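PDB 6NQC: cyanophycinase-like exopeptidase from actinobacterium SCGC AAA027-L06, which probably cleaves peptide bonds as a serine peptidase of family S51, the family of cyanophycinase and dipeptidase E. Local coordinates for residues D123-A128 against V164-L169; R185-F190 against K203-L208; I215-V220 against A238-L243. All blocks are in the same frame, centred on the assembly; numbering follows the deposited sequence.

Interaction 1: D123-A128 against V164-L169; sequences DPHYLA and VPNFRL
Pro124, in the first turn of helix 124-131, lays the CB side of its ring on Val164, with CB 3.9 Å from Val164 CG1. Just before it, Asp123 is the N-cap: its OD1 takes weak bonds from the backbone N of His125 and of Tyr126. His125 carries most of the contact. With CG anti to its carbonyl carbon (chi1 -60°), the imidazole reaches across to segment 164-169 and enters between two residues. Val164 CG1 makes a CH-pi contact over one face, 4.0 Å from the ring centroid, while the amide nitrogen of Asn166 lies over the opposite face near the rim. At the ring edge NE2 comes within 2.9 Å of Pro165 O. The contact thus joins the start of a helix to the end of strand 163-164 and the loop that follows, in a peptidase S51 fold, and His125 ND1 is hydrogen-bonded to Thr175 OG1 of strand 175-176. Arg168 comes to the same imidazole from the opposite direction, presenting the edge of its guanidinium, NH2 3.6 Å from His125 NE2, with the two planes 70° apart. An Asx turn, Arg168 N to Asn166 OD1 at 3.0 Å, shapes this end of the loop.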
# COMPACT_ATOMS: atom_id res chain seq x y z
N ASP A 123 -5.55 -10.15 3.37
CA ASP A 123 -5.72 -11.00 2.19
C ASP A 123 -5.76 -10.09 0.96
O ASP A 123 -6.69 -9.30 0.81
CB ASP A 123 -7.00 -11.81 2.34
CG ASP A 123 -7.33 -12.65 1.11
OD1 ASP A 123 -6.63 -12.58 0.08
OD2 ASP A 123 -8.32 -13.37 1.20
N PRO A 124 -4.75 -10.15 0.08
CA PRO A 124 -4.75 -9.25 -1.06
C PRO A 124 -5.87 -9.55 -2.04
O PRO A 124 -6.37 -8.63 -2.67
CB PRO A 124 -3.37 -9.48 -1.69
CG PRO A 124 -3.07 -10.87 -1.34
CD PRO A 124 -3.64 -11.12 0.03
N HIS A 125 -6.30 -10.81 -2.15
CA HIS A 125 -7.39 -11.10 -3.06
C HIS A 125 -8.69 -10.48 -2.56
O HIS A 125 -9.45 -9.90 -3.35
CB HIS A 125 -7.51 -12.61 -3.25
CG HIS A 125 -6.26 -13.19 -3.83
ND1 HIS A 125 -5.97 -13.11 -5.17
CD2 HIS A 125 -5.21 -13.81 -3.25
CE1 HIS A 125 -4.80 -13.69 -5.40
NE2 HIS A 125 -4.31 -14.12 -4.25
N TYR A 126 -8.94 -10.56 -1.25
CA TYR A 126 -10.14 -9.95 -0.71
C TYR A 126 -10.08 -8.43 -0.81
O TYR A 126 -11.09 -7.78 -1.13
CB TYR A 126 -10.35 -10.40 0.74
CG TYR A 126 -11.68 -9.98 1.32
CD1 TYR A 126 -12.86 -10.60 0.92
CD2 TYR A 126 -11.76 -8.97 2.28
CE1 TYR A 126 -14.09 -10.23 1.44
CE2 TYR A 126 -12.99 -8.56 2.81
CZ TYR A 126 -14.15 -9.20 2.38
OH TYR A 126 -15.39 -8.83 2.88
N LEU A 127 -8.91 -7.84 -0.53
CA LEU A 127 -8.77 -6.40 -0.62
C LEU A 127 -9.15 -5.94 -2.02
O LEU A 127 -10.00 -5.06 -2.19
CB LEU A 127 -7.34 -5.97 -0.29
CG LEU A 127 -7.07 -4.45 -0.44
CD1 LEU A 127 -8.16 -3.62 0.27
CD2 LEU A 127 -5.69 -4.09 0.08
N ALA A 128 -8.54 -6.57 -3.03
CA ALA A 128 -8.80 -6.21 -4.41
C ALA A 128 -10.26 -6.42 -4.80
O ALA A 128 -10.91 -5.52 -5.35
CB ALA A 128 -7.91 -7.05 -5.34
N VAL A 164 -2.71 -9.67 -9.04
CA VAL A 164 -2.33 -10.23 -7.74
C VAL A 164 -2.19 -11.74 -7.92
O VAL A 164 -3.17 -12.39 -8.30
CB VAL A 164 -3.35 -9.92 -6.64
CG1 VAL A 164 -2.93 -10.56 -5.36
CG2 VAL A 164 -3.52 -8.37 -6.50
N PRO A 165 -1.01 -12.33 -7.65
CA PRO A 165 -0.83 -13.77 -7.92
C PRO A 165 -1.69 -14.62 -7.01
O PRO A 165 -1.85 -14.30 -5.83
CB PRO A 165 0.64 -14.01 -7.61
CG PRO A 165 0.96 -12.89 -6.60
CD PRO A 165 0.19 -11.73 -7.05
N ASN A 166 -2.23 -15.69 -7.56
CA ASN A 166 -3.03 -16.65 -6.80
C ASN A 166 -2.33 -18.00 -6.76
O ASN A 166 -2.40 -18.77 -7.74
CB ASN A 166 -4.44 -16.79 -7.38
CG ASN A 166 -5.40 -17.49 -6.42
OD1 ASN A 166 -4.99 -18.36 -5.65
ND2 ASN A 166 -6.67 -17.12 -6.47
N PHE A 167 -1.72 -18.30 -5.60
CA PHE A 167 -0.98 -19.56 -5.43
C PHE A 167 -1.88 -20.77 -5.56
O PHE A 167 -1.44 -21.85 -5.96
CB PHE A 167 -0.31 -19.71 -4.06
CG PHE A 167 0.32 -18.50 -3.55
CD1 PHE A 167 0.17 -18.13 -2.22
CD2 PHE A 167 1.07 -17.71 -4.40
CE1 PHE A 167 0.75 -16.99 -1.76
CE2 PHE A 167 1.66 -16.56 -3.94
CZ PHE A 167 1.51 -16.20 -2.61
N ARG A 168 -3.13 -20.65 -5.13
CA ARG A 168 -4.04 -21.78 -5.11
C ARG A 168 -4.46 -22.20 -6.51
O ARG A 168 -5.04 -23.28 -6.65
CB ARG A 168 -5.26 -21.44 -4.24
CG ARG A 168 -5.03 -21.68 -2.72
CD ARG A 168 -5.32 -20.43 -1.84
NE ARG A 168 -4.31 -19.38 -2.03
CZ ARG A 168 -4.57 -18.15 -2.50
NH1 ARG A 168 -5.81 -17.78 -2.86
NH2 ARG A 168 -3.55 -17.28 -2.65
N LEU A 169 -4.14 -21.39 -7.53
CA LEU A 169 -4.67 -21.63 -8.86
C LEU A 169 -3.53 -21.77 -9.85
O LEU A 169 -2.96 -22.86 -9.99
CB LEU A 169 -5.63 -20.48 -9.23
CG LEU A 169 -6.96 -20.37 -8.49
CD1 LEU A 169 -7.82 -19.35 -9.22
CD2 LEU A 169 -7.65 -21.73 -8.39

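Interaction 2: R185-F190 against K203-L208; sequences RVIPHF and KILLDL
Arg185 points its guanidinium end-on at the carbonyl of Leu205, of helix 199-205. NH1 and NH2 both donate to Leu205 O, at 3.0 Å and 2.9 Å, and the oxygen lies almost exactly in the guanidinium plane. The two donors meet the carbonyl differently: NH1 is tilted 18° from its plane, whereas NH2 stands well above it. The side chain leaves strand 184-187 extended and turns at chi3 (76°), which brings the flat group round to the helix. Leu208 crosses it at about a right angle and puts CD1 over one guanidinium face, 3.5 Å from Arg185 NE. Two residues along the strand, Ile187 points the same way. Its CG1 packs 3.9 Å from Leu205 CD1, and its CD1 meets Leu206 CD2 at 3.7 Å, these last two side chains running at roughly right angles. Strand 184-187, helix 199-205 and strand 213-217 form a beta-alpha-beta unit, and this contact ties its first strand to the C-terminal part of its helix. Asp211, beyond the helix, makes a salt bridge with Arg185 NE and accepts from Leu208 N. Held by a carbonyl at its end and a carboxylate at NE, the buried guanidinium has its rotation fixed, and the positive charge is probably stabilised by Asp211 and perhaps by the C-terminal side of the helix, whose carbonyl it meets.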
# COMPACT_ATOMS: atom_id res chain seq x y z
N ARG A 185 5.35 -4.72 -9.80
CA ARG A 185 4.66 -5.55 -8.82
C ARG A 185 5.61 -5.88 -7.67
O ARG A 185 6.81 -6.05 -7.87
CB ARG A 185 4.16 -6.82 -9.47
CG ARG A 185 3.53 -7.80 -8.48
CD ARG A 185 2.85 -8.94 -9.28
NE ARG A 185 3.75 -9.94 -9.85
CZ ARG A 185 4.26 -10.99 -9.21
NH1 ARG A 185 4.04 -11.19 -7.92
NH2 ARG A 185 5.04 -11.82 -9.87
N VAL A 186 5.02 -6.04 -6.48
CA VAL A 186 5.75 -6.17 -5.23
C VAL A 186 5.48 -7.53 -4.60
O VAL A 186 4.32 -7.95 -4.44
CB VAL A 186 5.32 -5.08 -4.22
CG1 VAL A 186 5.83 -5.40 -2.80
CG2 VAL A 186 5.75 -3.72 -4.72
N ILE A 187 6.55 -8.18 -4.16
CA ILE A 187 6.48 -9.31 -3.24
C ILE A 187 6.88 -8.78 -1.85
O ILE A 187 8.04 -8.39 -1.67
CB ILE A 187 7.39 -10.46 -3.68
CG1 ILE A 187 6.94 -10.92 -5.06
CG2 ILE A 187 7.27 -11.58 -2.69
CD1 ILE A 187 7.91 -11.85 -5.77
N PRO A 188 5.96 -8.73 -0.90
CA PRO A 188 6.29 -8.22 0.44
C PRO A 188 6.91 -9.31 1.30
O PRO A 188 7.09 -10.41 0.85
CB PRO A 188 4.93 -7.80 0.99
CG PRO A 188 3.92 -8.73 0.30
CD PRO A 188 4.52 -9.04 -1.06
N HIS A 189 7.21 -8.96 2.57
CA HIS A 189 7.74 -9.95 3.52
C HIS A 189 8.84 -10.76 2.84
O HIS A 189 8.89 -12.00 3.00
CB HIS A 189 6.66 -10.93 4.00
CG HIS A 189 5.55 -10.29 4.79
ND1 HIS A 189 5.64 -10.02 6.13
CD2 HIS A 189 4.30 -9.94 4.42
CE1 HIS A 189 4.51 -9.48 6.55
NE2 HIS A 189 3.68 -9.41 5.52
N PHE A 190 9.67 -10.11 2.01
CA PHE A 190 10.44 -10.89 1.05
C PHE A 190 11.42 -11.86 1.71
O PHE A 190 11.67 -12.95 1.19
CB PHE A 190 11.24 -9.98 0.15
CG PHE A 190 11.86 -10.69 -1.03
CD1 PHE A 190 11.09 -11.14 -2.08
CD2 PHE A 190 13.22 -10.87 -1.09
CE1 PHE A 190 11.67 -11.77 -3.14
CE2 PHE A 190 13.80 -11.50 -2.20
CZ PHE A 190 13.02 -11.94 -3.19
N LYS A 203 6.73 -20.33 -7.47
CA LYS A 203 6.94 -20.09 -8.89
C LYS A 203 5.93 -19.10 -9.44
O LYS A 203 6.26 -18.28 -10.32
CB LYS A 203 6.87 -21.40 -9.69
CG LYS A 203 8.05 -22.36 -9.43
CD LYS A 203 7.84 -23.76 -10.03
CE LYS A 203 8.81 -24.79 -9.42
NZ LYS A 203 8.09 -25.92 -8.70
N ILE A 204 4.68 -19.20 -8.96
CA ILE A 204 3.63 -18.25 -9.33
C ILE A 204 3.97 -16.85 -8.78
O ILE A 204 3.93 -15.85 -9.50
CB ILE A 204 2.28 -18.76 -8.82
CG1 ILE A 204 1.87 -20.06 -9.56
CG2 ILE A 204 1.17 -17.71 -8.97
CD1 ILE A 204 0.68 -20.81 -8.96
N LEU A 205 4.27 -16.78 -7.48
CA LEU A 205 4.61 -15.52 -6.84
C LEU A 205 5.75 -14.82 -7.57
O LEU A 205 5.76 -13.58 -7.68
CB LEU A 205 4.99 -15.78 -5.38
CG LEU A 205 5.22 -14.62 -4.44
CD1 LEU A 205 4.17 -13.55 -4.55
CD2 LEU A 205 5.20 -15.15 -2.98
N LEU A 206 6.69 -15.58 -8.11
CA LEU A 206 7.86 -14.99 -8.75
C LEU A 206 7.69 -14.70 -10.24
O LEU A 206 8.60 -14.12 -10.83
CB LEU A 206 9.08 -15.90 -8.55
CG LEU A 206 9.64 -15.86 -7.12
CD1 LEU A 206 10.67 -16.95 -6.89
CD2 LEU A 206 10.22 -14.46 -6.88
N ASP A 207 6.58 -15.09 -10.86
CA ASP A 207 6.54 -15.02 -12.33
C ASP A 207 5.10 -15.08 -12.80
O ASP A 207 4.54 -16.17 -12.95
CB ASP A 207 7.38 -16.14 -12.94
CG ASP A 207 7.33 -16.20 -14.43
OD1 ASP A 207 6.92 -15.18 -15.05
OD2 ASP A 207 7.68 -17.27 -14.97
N LEU A 208 4.52 -13.90 -13.06
CA LEU A 208 3.22 -13.77 -13.67
C LEU A 208 3.36 -13.30 -15.10
O LEU A 208 4.26 -12.49 -15.41
CB LEU A 208 2.30 -12.80 -12.93
CG LEU A 208 1.97 -13.20 -11.48
CD1 LEU A 208 1.09 -12.07 -10.84
CD2 LEU A 208 1.23 -14.50 -11.40

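Interaction 3: I215-V220 against A238-L243; sequences IGIDEV and AKVHIL
Strands 215-217 and 240-243 run antiparallel, their axes 4.5 Å apart at 163°, with Gly216 and His241 as the hydrogen-bonded pair: Gly216 N to His241 O and His241 N to Gly216 O, both 2.7 Å. Non-hydrogen-bonded pairs flank it, Ile215 with Ile242 and Ile217 with Val240, and beyond the strand end Asp218 N continues the ladder to Lys239 O. The side chains of the flanking pairs share one face of the sheet. There Ile215 CG2 meets Ile242 CD1 at 3.8 Å and Ile217 CG1 lies 4.2 Å from Val240 CG2, while Leu223 and Thr221 of strand 221-225 touch this layer. On the other face, Gly216 has no side chain, and His241 extends along the sheet toward Asp218. A chi1 of -47° keeps the ring beside the backbone N and carries NE2 over to the carboxylate. NE2 donates to Asp218 OD1 at 2.9 Å and more weakly to OD2. The planes of ring and carboxylate are 56° apart, and OD1 is met from above the carboxylate plane. Asp218 OD2 also accepts from Lys239 N, at 3.0 Å, with Ala238 CB close beside it. The buried carboxylate is therefore gripped by the imidazole of His241 and the backbone N-H of Lys239 from the neighbouring segment, and its negative charge may raise the pKa of His241. Phe190 packs on both His241 and Asp218. Glu219 turns away from the 238-243 segment and pairs with His189. The antiparallel pair is part of a four-stranded mixed sheet, its strands joined through a chain excursion that contributes two strands to the larger sheet; strand 213-217 is followed, after Asp218, by Glu219, consistent with the acidic member of a Ser-His-Glu triad in this serine peptidase family.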
# COMPACT_ATOMS: atom_id res chain seq x y z
N ILE A 215 9.67 -6.61 -7.95
CA ILE A 215 10.57 -6.27 -6.86
C ILE A 215 10.13 -6.99 -5.62
O ILE A 215 8.94 -7.30 -5.43
CB ILE A 215 10.65 -4.75 -6.57
CG1 ILE A 215 9.32 -4.21 -6.04
CG2 ILE A 215 11.02 -4.05 -7.86
CD1 ILE A 215 9.40 -2.74 -5.59
N GLY A 216 11.09 -7.23 -4.73
CA GLY A 216 10.81 -7.74 -3.41
C GLY A 216 11.16 -6.69 -2.37
O GLY A 216 12.17 -5.98 -2.51
N ILE A 217 10.33 -6.59 -1.35
CA ILE A 217 10.54 -5.66 -0.24
C ILE A 217 10.58 -6.48 1.04
O ILE A 217 9.61 -7.18 1.36
CB ILE A 217 9.46 -4.58 -0.18
CG1 ILE A 217 9.44 -3.80 -1.52
CG2 ILE A 217 9.73 -3.60 0.98
CD1 ILE A 217 8.33 -2.73 -1.59
N ASP A 218 11.71 -6.43 1.74
CA ASP A 218 11.87 -7.12 3.01
C ASP A 218 10.92 -6.57 4.08
O ASP A 218 10.38 -5.46 3.98
CB ASP A 218 13.30 -6.97 3.56
CG ASP A 218 14.32 -7.81 2.82
OD1 ASP A 218 13.90 -8.71 2.08
OD2 ASP A 218 15.52 -7.56 2.97
N GLU A 219 10.78 -7.34 5.16
CA GLU A 219 10.05 -6.86 6.32
C GLU A 219 10.65 -5.56 6.85
O GLU A 219 11.86 -5.28 6.72
CB GLU A 219 10.05 -7.95 7.40
CG GLU A 219 9.24 -9.16 6.94
CD GLU A 219 8.83 -10.10 8.03
OE1 GLU A 219 9.60 -10.26 9.00
OE2 GLU A 219 7.75 -10.67 7.91
N VAL A 220 9.75 -4.71 7.34
CA VAL A 220 10.06 -3.41 7.93
C VAL A 220 10.92 -2.58 7.01
O VAL A 220 11.80 -1.84 7.44
CB VAL A 220 10.73 -3.62 9.31
CG1 VAL A 220 10.73 -2.32 10.10
CG2 VAL A 220 10.04 -4.72 10.06
N ALA A 238 15.68 -2.99 6.13
CA ALA A 238 16.37 -3.99 5.32
C ALA A 238 16.42 -3.63 3.83
O ALA A 238 16.69 -2.48 3.48
CB ALA A 238 15.72 -5.37 5.54
N LYS A 239 16.21 -4.60 2.95
CA LYS A 239 16.51 -4.40 1.54
C LYS A 239 15.27 -4.46 0.64
O LYS A 239 14.24 -5.05 0.96
CB LYS A 239 17.53 -5.43 1.04
CG LYS A 239 18.76 -5.57 1.94
CD LYS A 239 19.75 -6.58 1.33
CE LYS A 239 20.81 -7.05 2.34
NZ LYS A 239 20.83 -8.55 2.45
N VAL A 240 15.42 -3.81 -0.49
CA VAL A 240 14.54 -3.95 -1.64
C VAL A 240 15.33 -4.70 -2.70
O VAL A 240 16.47 -4.32 -3.03
CB VAL A 240 14.08 -2.60 -2.18
CG1 VAL A 240 13.37 -2.78 -3.52
CG2 VAL A 240 13.19 -1.92 -1.17
N HIS A 241 14.72 -5.72 -3.27
CA HIS A 241 15.35 -6.58 -4.26
C HIS A 241 14.72 -6.36 -5.62
O HIS A 241 13.50 -6.48 -5.79
CB HIS A 241 15.20 -8.03 -3.82
CG HIS A 241 15.56 -8.25 -2.40
ND1 HIS A 241 16.79 -8.74 -2.00
CD2 HIS A 241 14.87 -8.00 -1.26
CE1 HIS A 241 16.83 -8.81 -0.69
NE2 HIS A 241 15.68 -8.37 -0.21
N ILE A 242 15.56 -6.00 -6.59
CA ILE A 242 15.12 -5.94 -7.98
C ILE A 242 15.23 -7.34 -8.56
O ILE A 242 16.32 -7.89 -8.66
CB ILE A 242 15.97 -4.94 -8.78
CG1 ILE A 242 16.05 -3.62 -8.03
CG2 ILE A 242 15.40 -4.75 -10.18
CD1 ILE A 242 14.70 -3.12 -7.48
N LEU A 243 14.10 -7.91 -8.97
CA LEU A 243 14.07 -9.33 -9.33
C LEU A 243 13.95 -9.59 -10.82
O LEU A 243 14.59 -10.52 -11.32
CB LEU A 243 12.92 -10.05 -8.61
CG LEU A 243 12.94 -9.93 -7.09
CD1 LEU A 243 11.73 -10.57 -6.50
CD2 LEU A 243 14.20 -10.56 -6.52

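The three contacts follow one another along the chain. Interactions 1 and 2 have centres about 11 Å apart and touch through apolar packing: Phe167 CE2 lies 3.7 Å from Leu205 CB, and Pro165 CB 3.8 Å from Leu208 CD1. Interactions 2 and 3, also about 11 Å apart between centres, share a sheet in which strands 184-187 and 213-217 are neighbours, with Ile187 N 2.8 Å from Ile215 O. Their loops meet where His189 ND1 lies 2.8 Å from Glu219 OE2; Ser154 is weakly bonded to His189 NE2, an arrangement consistent with a Ser-His-Glu catalytic triad. Interactions 1 and 3 do not touch, their nearest atoms being about 10 Å apart.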